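Local coordinates for oxidase (PDB 4FFU), which is of uncertain function but belongs to the MaoC-like family, resembles NodN and may act as a monoamine oxidase, at residues R80-L94 with L111-T125. Numbering follows the deposited sequence.
Sequences RIAHGTMIFSIGVGL and LRFVRPVHIGDTIRT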
ATOM      1  N   ARG I  80       1.286 -16.984  13.674  1.00 15.90           N
ATOM      2  CA  ARG I  80       0.540 -15.728  13.633  1.00 14.78           C
ATOM      3  C   ARG I  80      -0.879 -15.986  13.135  1.00 15.13           C
ATOM      4  O   ARG I  80      -1.093 -16.871  12.306  1.00 15.31           O
ATOM      5  CB  ARG I  80       1.230 -14.723  12.715  1.00 13.83           C
ATOM      6  CG  ARG I  80       2.520 -14.131  13.299  1.00 13.63           C
ATOM      7  CD  ARG I  80       3.277 -13.427  12.184  1.00 13.60           C
ATOM      8  NE  ARG I  80       3.988 -14.402  11.361  1.00 13.88           N
ATOM      9  CZ  ARG I  80       4.626 -14.110  10.232  1.00 14.05           C
ATOM     10  NH1 ARG I  80       4.591 -12.856   9.744  1.00 14.43           N
ATOM     11  NH2 ARG I  80       5.307 -15.082   9.589  1.00 14.32           N
ATOM     12  N   ILE I  81      -1.841 -15.226  13.650  1.00 15.61           N
ATOM     13  CA  ILE I  81      -3.236 -15.380  13.235  1.00 16.05           C
ATOM     14  C   ILE I  81      -3.763 -14.071  12.655  1.00 14.61           C
ATOM     15  O   ILE I  81      -3.403 -12.987  13.113  1.00 14.74           O
ATOM     16  CB  ILE I  81      -4.155 -15.897  14.378  1.00 19.19           C
ATOM     17  CG1 ILE I  81      -4.275 -14.874  15.504  1.00 21.74           C
ATOM     18  CG2 ILE I  81      -3.649 -17.255  14.900  1.00 20.17           C
ATOM     19  CD1 ILE I  81      -5.290 -15.197  16.603  1.00 25.70           C
ATOM     20  N   ALA I  82      -4.594 -14.185  11.631  1.00 14.39           N
ATOM     21  CA  ALA I  82      -5.134 -12.996  10.936  1.00 14.02           C
ATOM     22  C   ALA I  82      -6.053 -12.233  11.845  1.00 13.63           C
ATOM     23  O   ALA I  82      -6.748 -12.825  12.670  1.00 14.12           O
ATOM     24  CB  ALA I  82      -5.896 -13.444   9.683  1.00 14.74           C
ATOM     25  N   HIS I  83      -6.065 -10.905  11.708  1.00 12.39           N
ATOM     26  CA  HIS I  83      -7.027 -10.071  12.438  1.00 11.81           C
ATOM     27  C   HIS I  83      -8.451 -10.482  12.057  1.00 11.30           C
ATOM     28  O   HIS I  83      -8.720 -10.723  10.879  1.00 11.16           O
ATOM     29  CB  HIS I  83      -6.902  -8.619  11.970  1.00 11.69           C
ATOM     30  CG  HIS I  83      -5.552  -8.005  12.133  1.00 12.26           C
ATOM     31  ND1 HIS I  83      -4.492  -8.282  11.296  1.00 12.89           N
ATOM     32  CD2 HIS I  83      -5.136  -6.998  12.947  1.00 12.40           C
ATOM     33  CE1 HIS I  83      -3.463  -7.525  11.624  1.00 13.05           C
ATOM     34  NE2 HIS I  83      -3.824  -6.733  12.620  1.00 12.83           N
ATOM     35  N   GLY I  84      -9.353 -10.526  13.033  1.00 11.37           N
ATOM     36  CA  GLY I  84     -10.768 -10.765  12.759  1.00 11.82           C
ATOM     37  C   GLY I  84     -11.360  -9.816  11.714  1.00 11.11           C
ATOM     38  O   GLY I  84     -12.124 -10.229  10.834  1.00 10.49           O
ATOM     39  N   THR I  85     -10.992  -8.541  11.817  1.00 10.59           N
ATOM     40  CA  THR I  85     -11.506  -7.547  10.883  1.00 10.15           C
ATOM     41  C   THR I  85     -10.974  -7.767   9.461  1.00  9.95           C
ATOM     42  O   THR I  85     -11.627  -7.332   8.522  1.00  9.97           O
ATOM     43  CB  THR I  85     -11.188  -6.092  11.322  1.00 10.53           C
ATOM     44  OG1 THR I  85      -9.797  -5.977  11.633  1.00 11.32           O
ATOM     45  CG2 THR I  85     -12.044  -5.663  12.542  1.00 11.11           C
HETATM   46  N   MSE I  86      -9.818  -8.412   9.309  1.00  9.74           N
HETATM   47  CA  MSE I  86      -9.281  -8.737   7.952  1.00 10.01           C
HETATM   48  C   MSE I  86     -10.085  -9.861   7.315  1.00  9.95           C
HETATM   49  O   MSE I  86     -10.457  -9.806   6.129  1.00  9.63           O
HETATM   50  CB  MSE I  86      -7.817  -9.226   8.002  1.00 11.83           C
HETATM   51  CG  MSE I  86      -7.272  -9.250   6.576  1.00 14.93           C
HETATM   52 SE   MSE I  86      -5.774 -10.546   6.530  0.95 20.90          SE
HETATM   53  CE  MSE I  86      -4.834 -10.125   8.210  1.00 21.53           C
ATOM     54  N   ILE I  87     -10.369 -10.897   8.093  1.00 10.18           N
ATOM     55  CA  ILE I  87     -11.133 -12.026   7.514  1.00 10.25           C
ATOM     56  C   ILE I  87     -12.528 -11.541   7.136  1.00  9.75           C
ATOM     57  O   ILE I  87     -13.071 -11.899   6.101  1.00 10.28           O
ATOM     58  CB  ILE I  87     -11.109 -13.233   8.454  1.00 11.40           C
ATOM     59  CG1 ILE I  87      -9.631 -13.632   8.697  1.00 12.76           C
ATOM     60  CG2 ILE I  87     -11.852 -14.428   7.864  1.00 11.05           C
ATOM     61  CD1 ILE I  87      -8.787 -13.789   7.417  1.00 14.17           C
ATOM     62  N   PHE I  88     -13.076 -10.671   7.961  1.00  9.56           N
ATOM     63  CA  PHE I  88     -14.366 -10.051   7.664  1.00 10.11           C
ATOM     64  C   PHE I  88     -14.309  -9.177   6.407  1.00 10.53           C
ATOM     65  O   PHE I  88     -15.126  -9.362   5.510  1.00 11.16           O
ATOM     66  CB  PHE I  88     -14.867  -9.256   8.867  1.00 10.13           C
ATOM     67  CG  PHE I  88     -16.251  -8.681   8.684  1.00 11.09           C
ATOM     68  CD1 PHE I  88     -17.331  -9.501   8.379  1.00 11.77           C
ATOM     69  CD2 PHE I  88     -16.475  -7.306   8.867  1.00 12.01           C
ATOM     70  CE1 PHE I  88     -18.621  -8.987   8.207  1.00 11.90           C
ATOM     71  CE2 PHE I  88     -17.767  -6.781   8.702  1.00 12.00           C
ATOM     72  CZ  PHE I  88     -18.830  -7.613   8.370  1.00 11.88           C
ATOM     73  N   SER I  89     -13.373  -8.211   6.366  1.00 10.39           N
ATOM     74  CA  SER I  89     -13.273  -7.279   5.236  0.50  9.94           C
ATOM     75  C   SER I  89     -12.971  -7.966   3.916  1.00 10.40           C
ATOM     76  O   SER I  89     -13.563  -7.634   2.891  1.00 10.18           O
ATOM     77  CB  SER I  89     -12.227  -6.193   5.513  0.50  9.39           C
ATOM     78  OG  SER I  89     -12.563  -5.474   6.690  0.50  8.09           O
ATOM     79  N   ILE I  90     -12.023  -8.905   3.938  1.00 10.46           N
ATOM     80  CA  ILE I  90     -11.706  -9.642   2.715  1.00 10.77           C
ATOM     81  C   ILE I  90     -12.829 -10.591   2.359  1.00 11.17           C
ATOM     82  O   ILE I  90     -13.197 -10.717   1.171  1.00 11.56           O
ATOM     83  CB  ILE I  90     -10.330 -10.350   2.783  1.00 10.90           C
ATOM     84  CG1 ILE I  90      -9.218  -9.286   2.862  1.00 10.80           C
ATOM     85  CG2 ILE I  90     -10.079 -11.228   1.550  1.00 11.01           C
ATOM     86  CD1 ILE I  90      -7.831  -9.897   2.959  1.00 11.34           C
ATOM     87  N   GLY I  91     -13.377 -11.273   3.359  1.00 11.40           N
ATOM     88  CA  GLY I  91     -14.476 -12.217   3.069  1.00 11.86           C
ATOM     89  C   GLY I  91     -15.648 -11.525   2.375  1.00 12.18           C
ATOM     90  O   GLY I  91     -16.198 -12.061   1.426  1.00 12.40           O
ATOM     91  N   VAL I  92     -16.031 -10.345   2.871  1.00 12.02           N
ATOM     92  CA  VAL I  92     -17.067  -9.505   2.269  1.00 12.65           C
ATOM     93  C   VAL I  92     -16.614  -8.945   0.920  1.00 12.65           C
ATOM     94  O   VAL I  92     -17.378  -8.934  -0.060  1.00 13.15           O
ATOM     95  CB  VAL I  92     -17.470  -8.345   3.246  1.00 13.77           C
ATOM     96  CG1 VAL I  92     -18.301  -7.277   2.527  1.00 15.34           C
ATOM     97  CG2 VAL I  92     -18.206  -8.927   4.453  1.00 14.05           C
ATOM     98  N   GLY I  93     -15.355  -8.503   0.852  1.00 11.91           N
ATOM     99  CA  GLY I  93     -14.816  -7.948  -0.383  1.00 11.82           C
ATOM    100  C   GLY I  93     -14.863  -8.930  -1.539  1.00 12.16           C
ATOM    101  O   GLY I  93     -15.111  -8.518  -2.666  1.00 12.44           O
ATOM    102  N   LEU I  94     -14.617 -10.218  -1.262  1.00 12.28           N
ATOM    103  CA  LEU I  94     -14.694 -11.251  -2.300  1.00 12.70           C
ATOM    104  C   LEU I  94     -16.056 -11.284  -2.988  1.00 13.30           C
ATOM    105  O   LEU I  94     -16.158 -11.685  -4.151  1.00 13.57           O
ATOM    106  CB  LEU I  94     -14.386 -12.639  -1.719  1.00 12.74           C
ATOM    107  CG  LEU I  94     -12.907 -12.878  -1.424  1.00 12.87           C
ATOM    108  CD1 LEU I  94     -12.807 -14.127  -0.561  1.00 13.02           C
ATOM    109  CD2 LEU I  94     -12.141 -13.039  -2.722  1.00 13.38           C
ATOM    110  N   LEU I 111     -22.035 -11.788  13.622  1.00 12.52           N
ATOM    111  CA  LEU I 111     -20.679 -11.960  13.092  1.00 12.38           C
ATOM    112  C   LEU I 111     -19.916 -12.863  14.082  1.00 12.01           C
ATOM    113  O   LEU I 111     -19.792 -12.516  15.266  1.00 11.67           O
ATOM    114  CB  LEU I 111     -19.986 -10.581  12.950  1.00 12.83           C
ATOM    115  CG  LEU I 111     -18.480 -10.563  12.634  1.00 14.14           C
ATOM    116  CD1 LEU I 111     -18.103 -11.493  11.485  1.00 14.67           C
ATOM    117  CD2 LEU I 111     -17.989  -9.123  12.383  1.00 14.76           C
ATOM    118  N   ARG I 112     -19.414 -13.998  13.603  1.00 11.47           N
ATOM    119  CA  ARG I 112     -18.752 -14.969  14.454  1.00 12.30           C
ATOM    120  C   ARG I 112     -17.400 -15.350  13.881  1.00 12.40           C
ATOM    121  O   ARG I 112     -17.274 -15.635  12.677  1.00 12.30           O
ATOM    122  CB  ARG I 112     -19.621 -16.245  14.616  1.00 13.99           C
ATOM    123  CG  ARG I 112     -21.006 -15.982  15.232  1.00 15.57           C
ATOM    124  CD  ARG I 112     -20.894 -15.604  16.706  1.00 17.69           C
ATOM    125  NE  ARG I 112     -22.186 -15.306  17.335  1.00 18.99           N
ATOM    126  CZ  ARG I 112     -22.701 -14.089  17.515  1.00 19.00           C
ATOM    127  NH1 ARG I 112     -22.063 -12.997  17.102  1.00 17.44           N
ATOM    128  NH2 ARG I 112     -23.885 -13.968  18.131  1.00 19.89           N
ATOM    129  N   PHE I 113     -16.391 -15.360  14.747  1.00 12.77           N
ATOM    130  CA  PHE I 113     -15.050 -15.814  14.381  1.00 13.81           C
ATOM    131  C   PHE I 113     -14.956 -17.286  14.710  1.00 14.95           C
ATOM    132  O   PHE I 113     -14.755 -17.670  15.853  1.00 16.13           O
ATOM    133  CB  PHE I 113     -13.995 -15.014  15.137  1.00 14.17           C
ATOM    134  CG  PHE I 113     -14.095 -13.553  14.873  1.00 14.40           C
ATOM    135  CD1 PHE I 113     -14.052 -13.067  13.550  1.00 13.92           C
ATOM    136  CD2 PHE I 113     -14.287 -12.655  15.919  1.00 15.88           C
ATOM    137  CE1 PHE I 113     -14.176 -11.702  13.289  1.00 14.52           C
ATOM    138  CE2 PHE I 113     -14.395 -11.290  15.653  1.00 15.87           C
ATOM    139  CZ  PHE I 113     -14.338 -10.815  14.349  1.00 15.52           C
ATOM    140  N   VAL I 114     -15.150 -18.103  13.695  1.00 14.99           N
ATOM    141  CA  VAL I 114     -15.352 -19.546  13.907  1.00 15.02           C
ATOM    142  C   VAL I 114     -14.041 -20.331  14.027  1.00 15.74           C
ATOM    143  O   VAL I 114     -13.922 -21.232  14.882  1.00 15.99           O
ATOM    144  CB  VAL I 114     -16.264 -20.152  12.821  1.00 15.23           C
ATOM    145  CG1 VAL I 114     -16.567 -21.634  13.127  1.00 15.56           C
ATOM    146  CG2 VAL I 114     -17.563 -19.362  12.749  1.00 15.37           C
ATOM    147  N   ARG I 115     -13.062 -19.988  13.186  1.00 14.93           N
ATOM    148  CA  ARG I 115     -11.738 -20.622  13.215  1.00 14.89           C
ATOM    149  C   ARG I 115     -10.664 -19.594  12.890  1.00 14.71           C
ATOM    150  O   ARG I 115     -10.920 -18.651  12.101  1.00 14.14           O
ATOM    151  CB  ARG I 115     -11.643 -21.772  12.186  1.00 15.26           C
ATOM    152  CG  ARG I 115     -12.561 -22.957  12.439  1.00 16.53           C
ATOM    153  CD  ARG I 115     -12.375 -24.035  11.373  1.00 18.08           C
ATOM    154  NE  ARG I 115     -13.005 -25.295  11.779  1.00 19.37           N
ATOM    155  CZ  ARG I 115     -14.309 -25.519  11.783  1.00 20.89           C
ATOM    156  NH1 ARG I 115     -15.177 -24.592  11.368  1.00 20.30           N
ATOM    157  NH2 ARG I 115     -14.748 -26.714  12.184  1.00 23.42           N
ATOM    158  N   PRO I 116      -9.443 -19.766  13.441  1.00 15.23           N
ATOM    159  CA  PRO I 116      -8.409 -18.814  13.023  1.00 15.33           C
ATOM    160  C   PRO I 116      -7.993 -19.026  11.573  1.00 14.77           C
ATOM    161  O   PRO I 116      -8.149 -20.144  11.045  1.00 15.80           O
ATOM    162  CB  PRO I 116      -7.216 -19.141  13.956  1.00 16.66           C
ATOM    163  CG  PRO I 116      -7.483 -20.537  14.442  1.00 17.71           C
ATOM    164  CD  PRO I 116      -8.964 -20.701  14.484  1.00 16.57           C
ATOM    165  N   VAL I 117      -7.478 -17.961  10.941  1.00 14.01           N
ATOM    166  CA  VAL I 117      -6.924 -18.028   9.588  1.00 14.16           C
ATOM    167  C   VAL I 117      -5.430 -17.733   9.673  1.00 14.37           C
ATOM    168  O   VAL I 117      -5.002 -16.772  10.341  1.00 14.22           O
ATOM    169  CB  VAL I 117      -7.629 -17.018   8.637  1.00 14.15           C
ATOM    170  CG1 VAL I 117      -6.979 -16.978   7.245  1.00 14.32           C
ATOM    171  CG2 VAL I 117      -9.117 -17.364   8.535  1.00 15.20           C
ATOM    172  N   HIS I 118      -4.643 -18.558   8.992  1.00 13.43           N
ATOM    173  CA  HIS I 118      -3.201 -18.449   9.030  1.00 13.96           C
ATOM    174  C   HIS I 118      -2.668 -18.036   7.693  1.00 13.33           C
ATOM    175  O   HIS I 118      -3.352 -18.181   6.689  1.00 13.12           O
ATOM    176  CB  HIS I 118      -2.600 -19.814   9.390  1.00 16.08           C
ATOM    177  CG  HIS I 118      -3.107 -20.338  10.689  1.00 18.96           C
ATOM    178  ND1 HIS I 118      -3.766 -21.546  10.800  1.00 21.11           N
ATOM    179  CD2 HIS I 118      -3.092 -19.796  11.927  1.00 20.20           C
ATOM    180  CE1 HIS I 118      -4.124 -21.729  12.062  1.00 22.18           C
ATOM    181  NE2 HIS I 118      -3.719 -20.688  12.767  1.00 21.65           N
ATOM    182  N   ILE I 119      -1.439 -17.543   7.694  1.00 12.70           N
ATOM    183  CA  ILE I 119      -0.732 -17.229   6.439  1.00 12.51           C
ATOM    184  C   ILE I 119      -0.722 -18.468   5.561  1.00 13.28           C
ATOM    185  O   ILE I 119      -0.368 -19.566   6.030  1.00 14.35           O
ATOM    186  CB  ILE I 119       0.703 -16.742   6.723  1.00 12.50           C
ATOM    187  CG1 ILE I 119       0.661 -15.357   7.426  1.00 12.10           C
ATOM    188  CG2 ILE I 119       1.546 -16.732   5.439  1.00 13.03           C
ATOM    189  CD1 ILE I 119       2.002 -14.924   8.024  1.00 12.43           C
ATOM    190  N   GLY I 120      -1.144 -18.311   4.304  1.00 12.98           N
ATOM    191  CA  GLY I 120      -1.147 -19.444   3.356  1.00 13.78           C
ATOM    192  C   GLY I 120      -2.493 -20.118   3.181  1.00 14.00           C
ATOM    193  O   GLY I 120      -2.673 -20.895   2.263  1.00 15.12           O
ATOM    194  N   ASP I 121      -3.424 -19.851   4.088  1.00 14.06           N
ATOM    195  CA  ASP I 121      -4.806 -20.315   3.950  1.00 14.66           C
ATOM    196  C   ASP I 121      -5.453 -19.619   2.762  1.00 14.72           C
ATOM    197  O   ASP I 121      -5.152 -18.447   2.465  1.00 15.33           O
ATOM    198  CB  ASP I 121      -5.624 -20.032   5.231  1.00 15.00           C
ATOM    199  CG  ASP I 121      -5.262 -20.981   6.411  1.00 17.31           C
ATOM    200  OD1 ASP I 121      -4.475 -21.934   6.225  1.00 17.62           O
ATOM    201  OD2 ASP I 121      -5.761 -20.732   7.541  1.00 18.88           O
ATOM    202  N   THR I 122      -6.369 -20.320   2.107  1.00 14.30           N
ATOM    203  CA  THR I 122      -7.092 -19.757   0.988  1.00 14.14           C
ATOM    204  C   THR I 122      -8.567 -19.723   1.370  1.00 13.63           C
ATOM    205  O   THR I 122      -9.094 -20.712   1.870  1.00 14.57           O
ATOM    206  CB  THR I 122      -6.854 -20.599  -0.288  1.00 14.09           C
ATOM    207  OG1 THR I 122      -5.462 -20.583  -0.586  1.00 13.86           O
ATOM    208  CG2 THR I 122      -7.629 -20.019  -1.499  1.00 13.51           C
ATOM    209  N   ILE I 123      -9.206 -18.575   1.178  1.00 12.41           N
ATOM    210  CA  ILE I 123     -10.619 -18.410   1.521  1.00 12.63           C
ATOM    211  C   ILE I 123     -11.528 -18.116   0.331  1.00 12.65           C
ATOM    212  O   ILE I 123     -11.093 -17.519  -0.668  1.00 12.20           O
ATOM    213  CB  ILE I 123     -10.867 -17.360   2.642  1.00 12.31           C
ATOM    214  CG1 ILE I 123     -10.368 -15.966   2.229  1.00 12.08           C
ATOM    215  CG2 ILE I 123     -10.221 -17.845   3.930  1.00 12.26           C
ATOM    216  CD1 ILE I 123     -10.855 -14.802   3.105  1.00 12.15           C
ATOM    217  N   ARG I 124     -12.778 -18.569   0.450  1.00 12.92           N
ATOM    218  CA  ARG I 124     -13.852 -18.248  -0.500  1.00 13.32           C
ATOM    219  C   ARG I 124     -15.053 -17.902   0.340  1.00 12.92           C
ATOM    220  O   ARG I 124     -15.142 -18.303   1.504  1.00 13.17           O
ATOM    221  CB  ARG I 124     -14.217 -19.473  -1.345  1.00 15.66           C
ATOM    222  CG  ARG I 124     -13.133 -19.940  -2.299  1.00 19.27           C
ATOM    223  CD  ARG I 124     -13.349 -21.410  -2.639  1.00 24.14           C
ATOM    224  NE  ARG I 124     -13.045 -22.259  -1.478  1.00 29.16           N
ATOM    225  CZ  ARG I 124     -13.471 -23.510  -1.294  1.00 30.91           C
ATOM    226  NH1 ARG I 124     -14.253 -24.106  -2.196  1.00 32.27           N
ATOM    227  NH2 ARG I 124     -13.118 -24.168  -0.190  1.00 29.36           N
ATOM    228  N   THR I 125     -15.984 -17.143  -0.225  1.00 12.98           N
ATOM    229  CA  THR I 125     -17.183 -16.781   0.537  1.00 12.77           C
ATOM    230  C   THR I 125     -18.415 -17.362  -0.126  1.00 12.88           C
ATOM    231  O   THR I 125     -18.596 -17.230  -1.335  1.00 12.65           O
ATOM    232  CB  THR I 125     -17.337 -15.267   0.691  1.00 13.56           C
ATOM    233  OG1 THR I 125     -16.159 -14.762   1.348  1.00 14.48           O
ATOM    234  CG2 THR I 125     -18.567 -14.945   1.571  1.00 13.34           C
TER
HETATM  235  O   HOH W   1       0.234 -17.698  10.079  1.00 17.74           O
HETATM  236  O   HOH W   2      -7.940 -15.415  12.371  1.00 21.53           O
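I87 of helix 84-93 meets V117, in the connection between strands 103-113 and 122-134, tip to tip; the helix lies against a curved antiparallel sheet, the central arrangement that marks the hot-dog fold of MaoC-like domains. I87 CD1 comes within 3.6 Å of V117 CB, and branched aliphatic residues suit this buried seam. At the next residue, F88, L111 CD2 sits over the centre of one ring face, 4.0 Å from the centroid, a CH-pi contact. The phenyl ring gets there because CG is anti to the backbone N (chi1 -175°), and L159 of strand 157-168 packs on both F88 and L111. G84 suits the place beside F113, since a side chain there would run into the ring. Farther along the helix I90 and I123 cross at about a right angle, and beyond G91 the side chain of L94 places CD1 4.1 Å from I123 CG1. T125 OG1 donates to G91 O at 2.7 Å, giving this carbonyl in the helix a bond from the sheet. A valine here, having no hydroxyl, would probably leave G91 O without its mate from the sheet. Before the helix, the backbone pairs through A82 N and V117 O, 2.9 Å apart and nearly straight, with one water bridging A82 O and V117 N and another linking R80 O to I119 N. The type II turn from H118 to D121 is braced by H118 N on D121 OD2. R80 forms a salt bridge with E49, and I119 CD1 lies 3.5 Å from R80 CZ, over the centre of one guanidinium face.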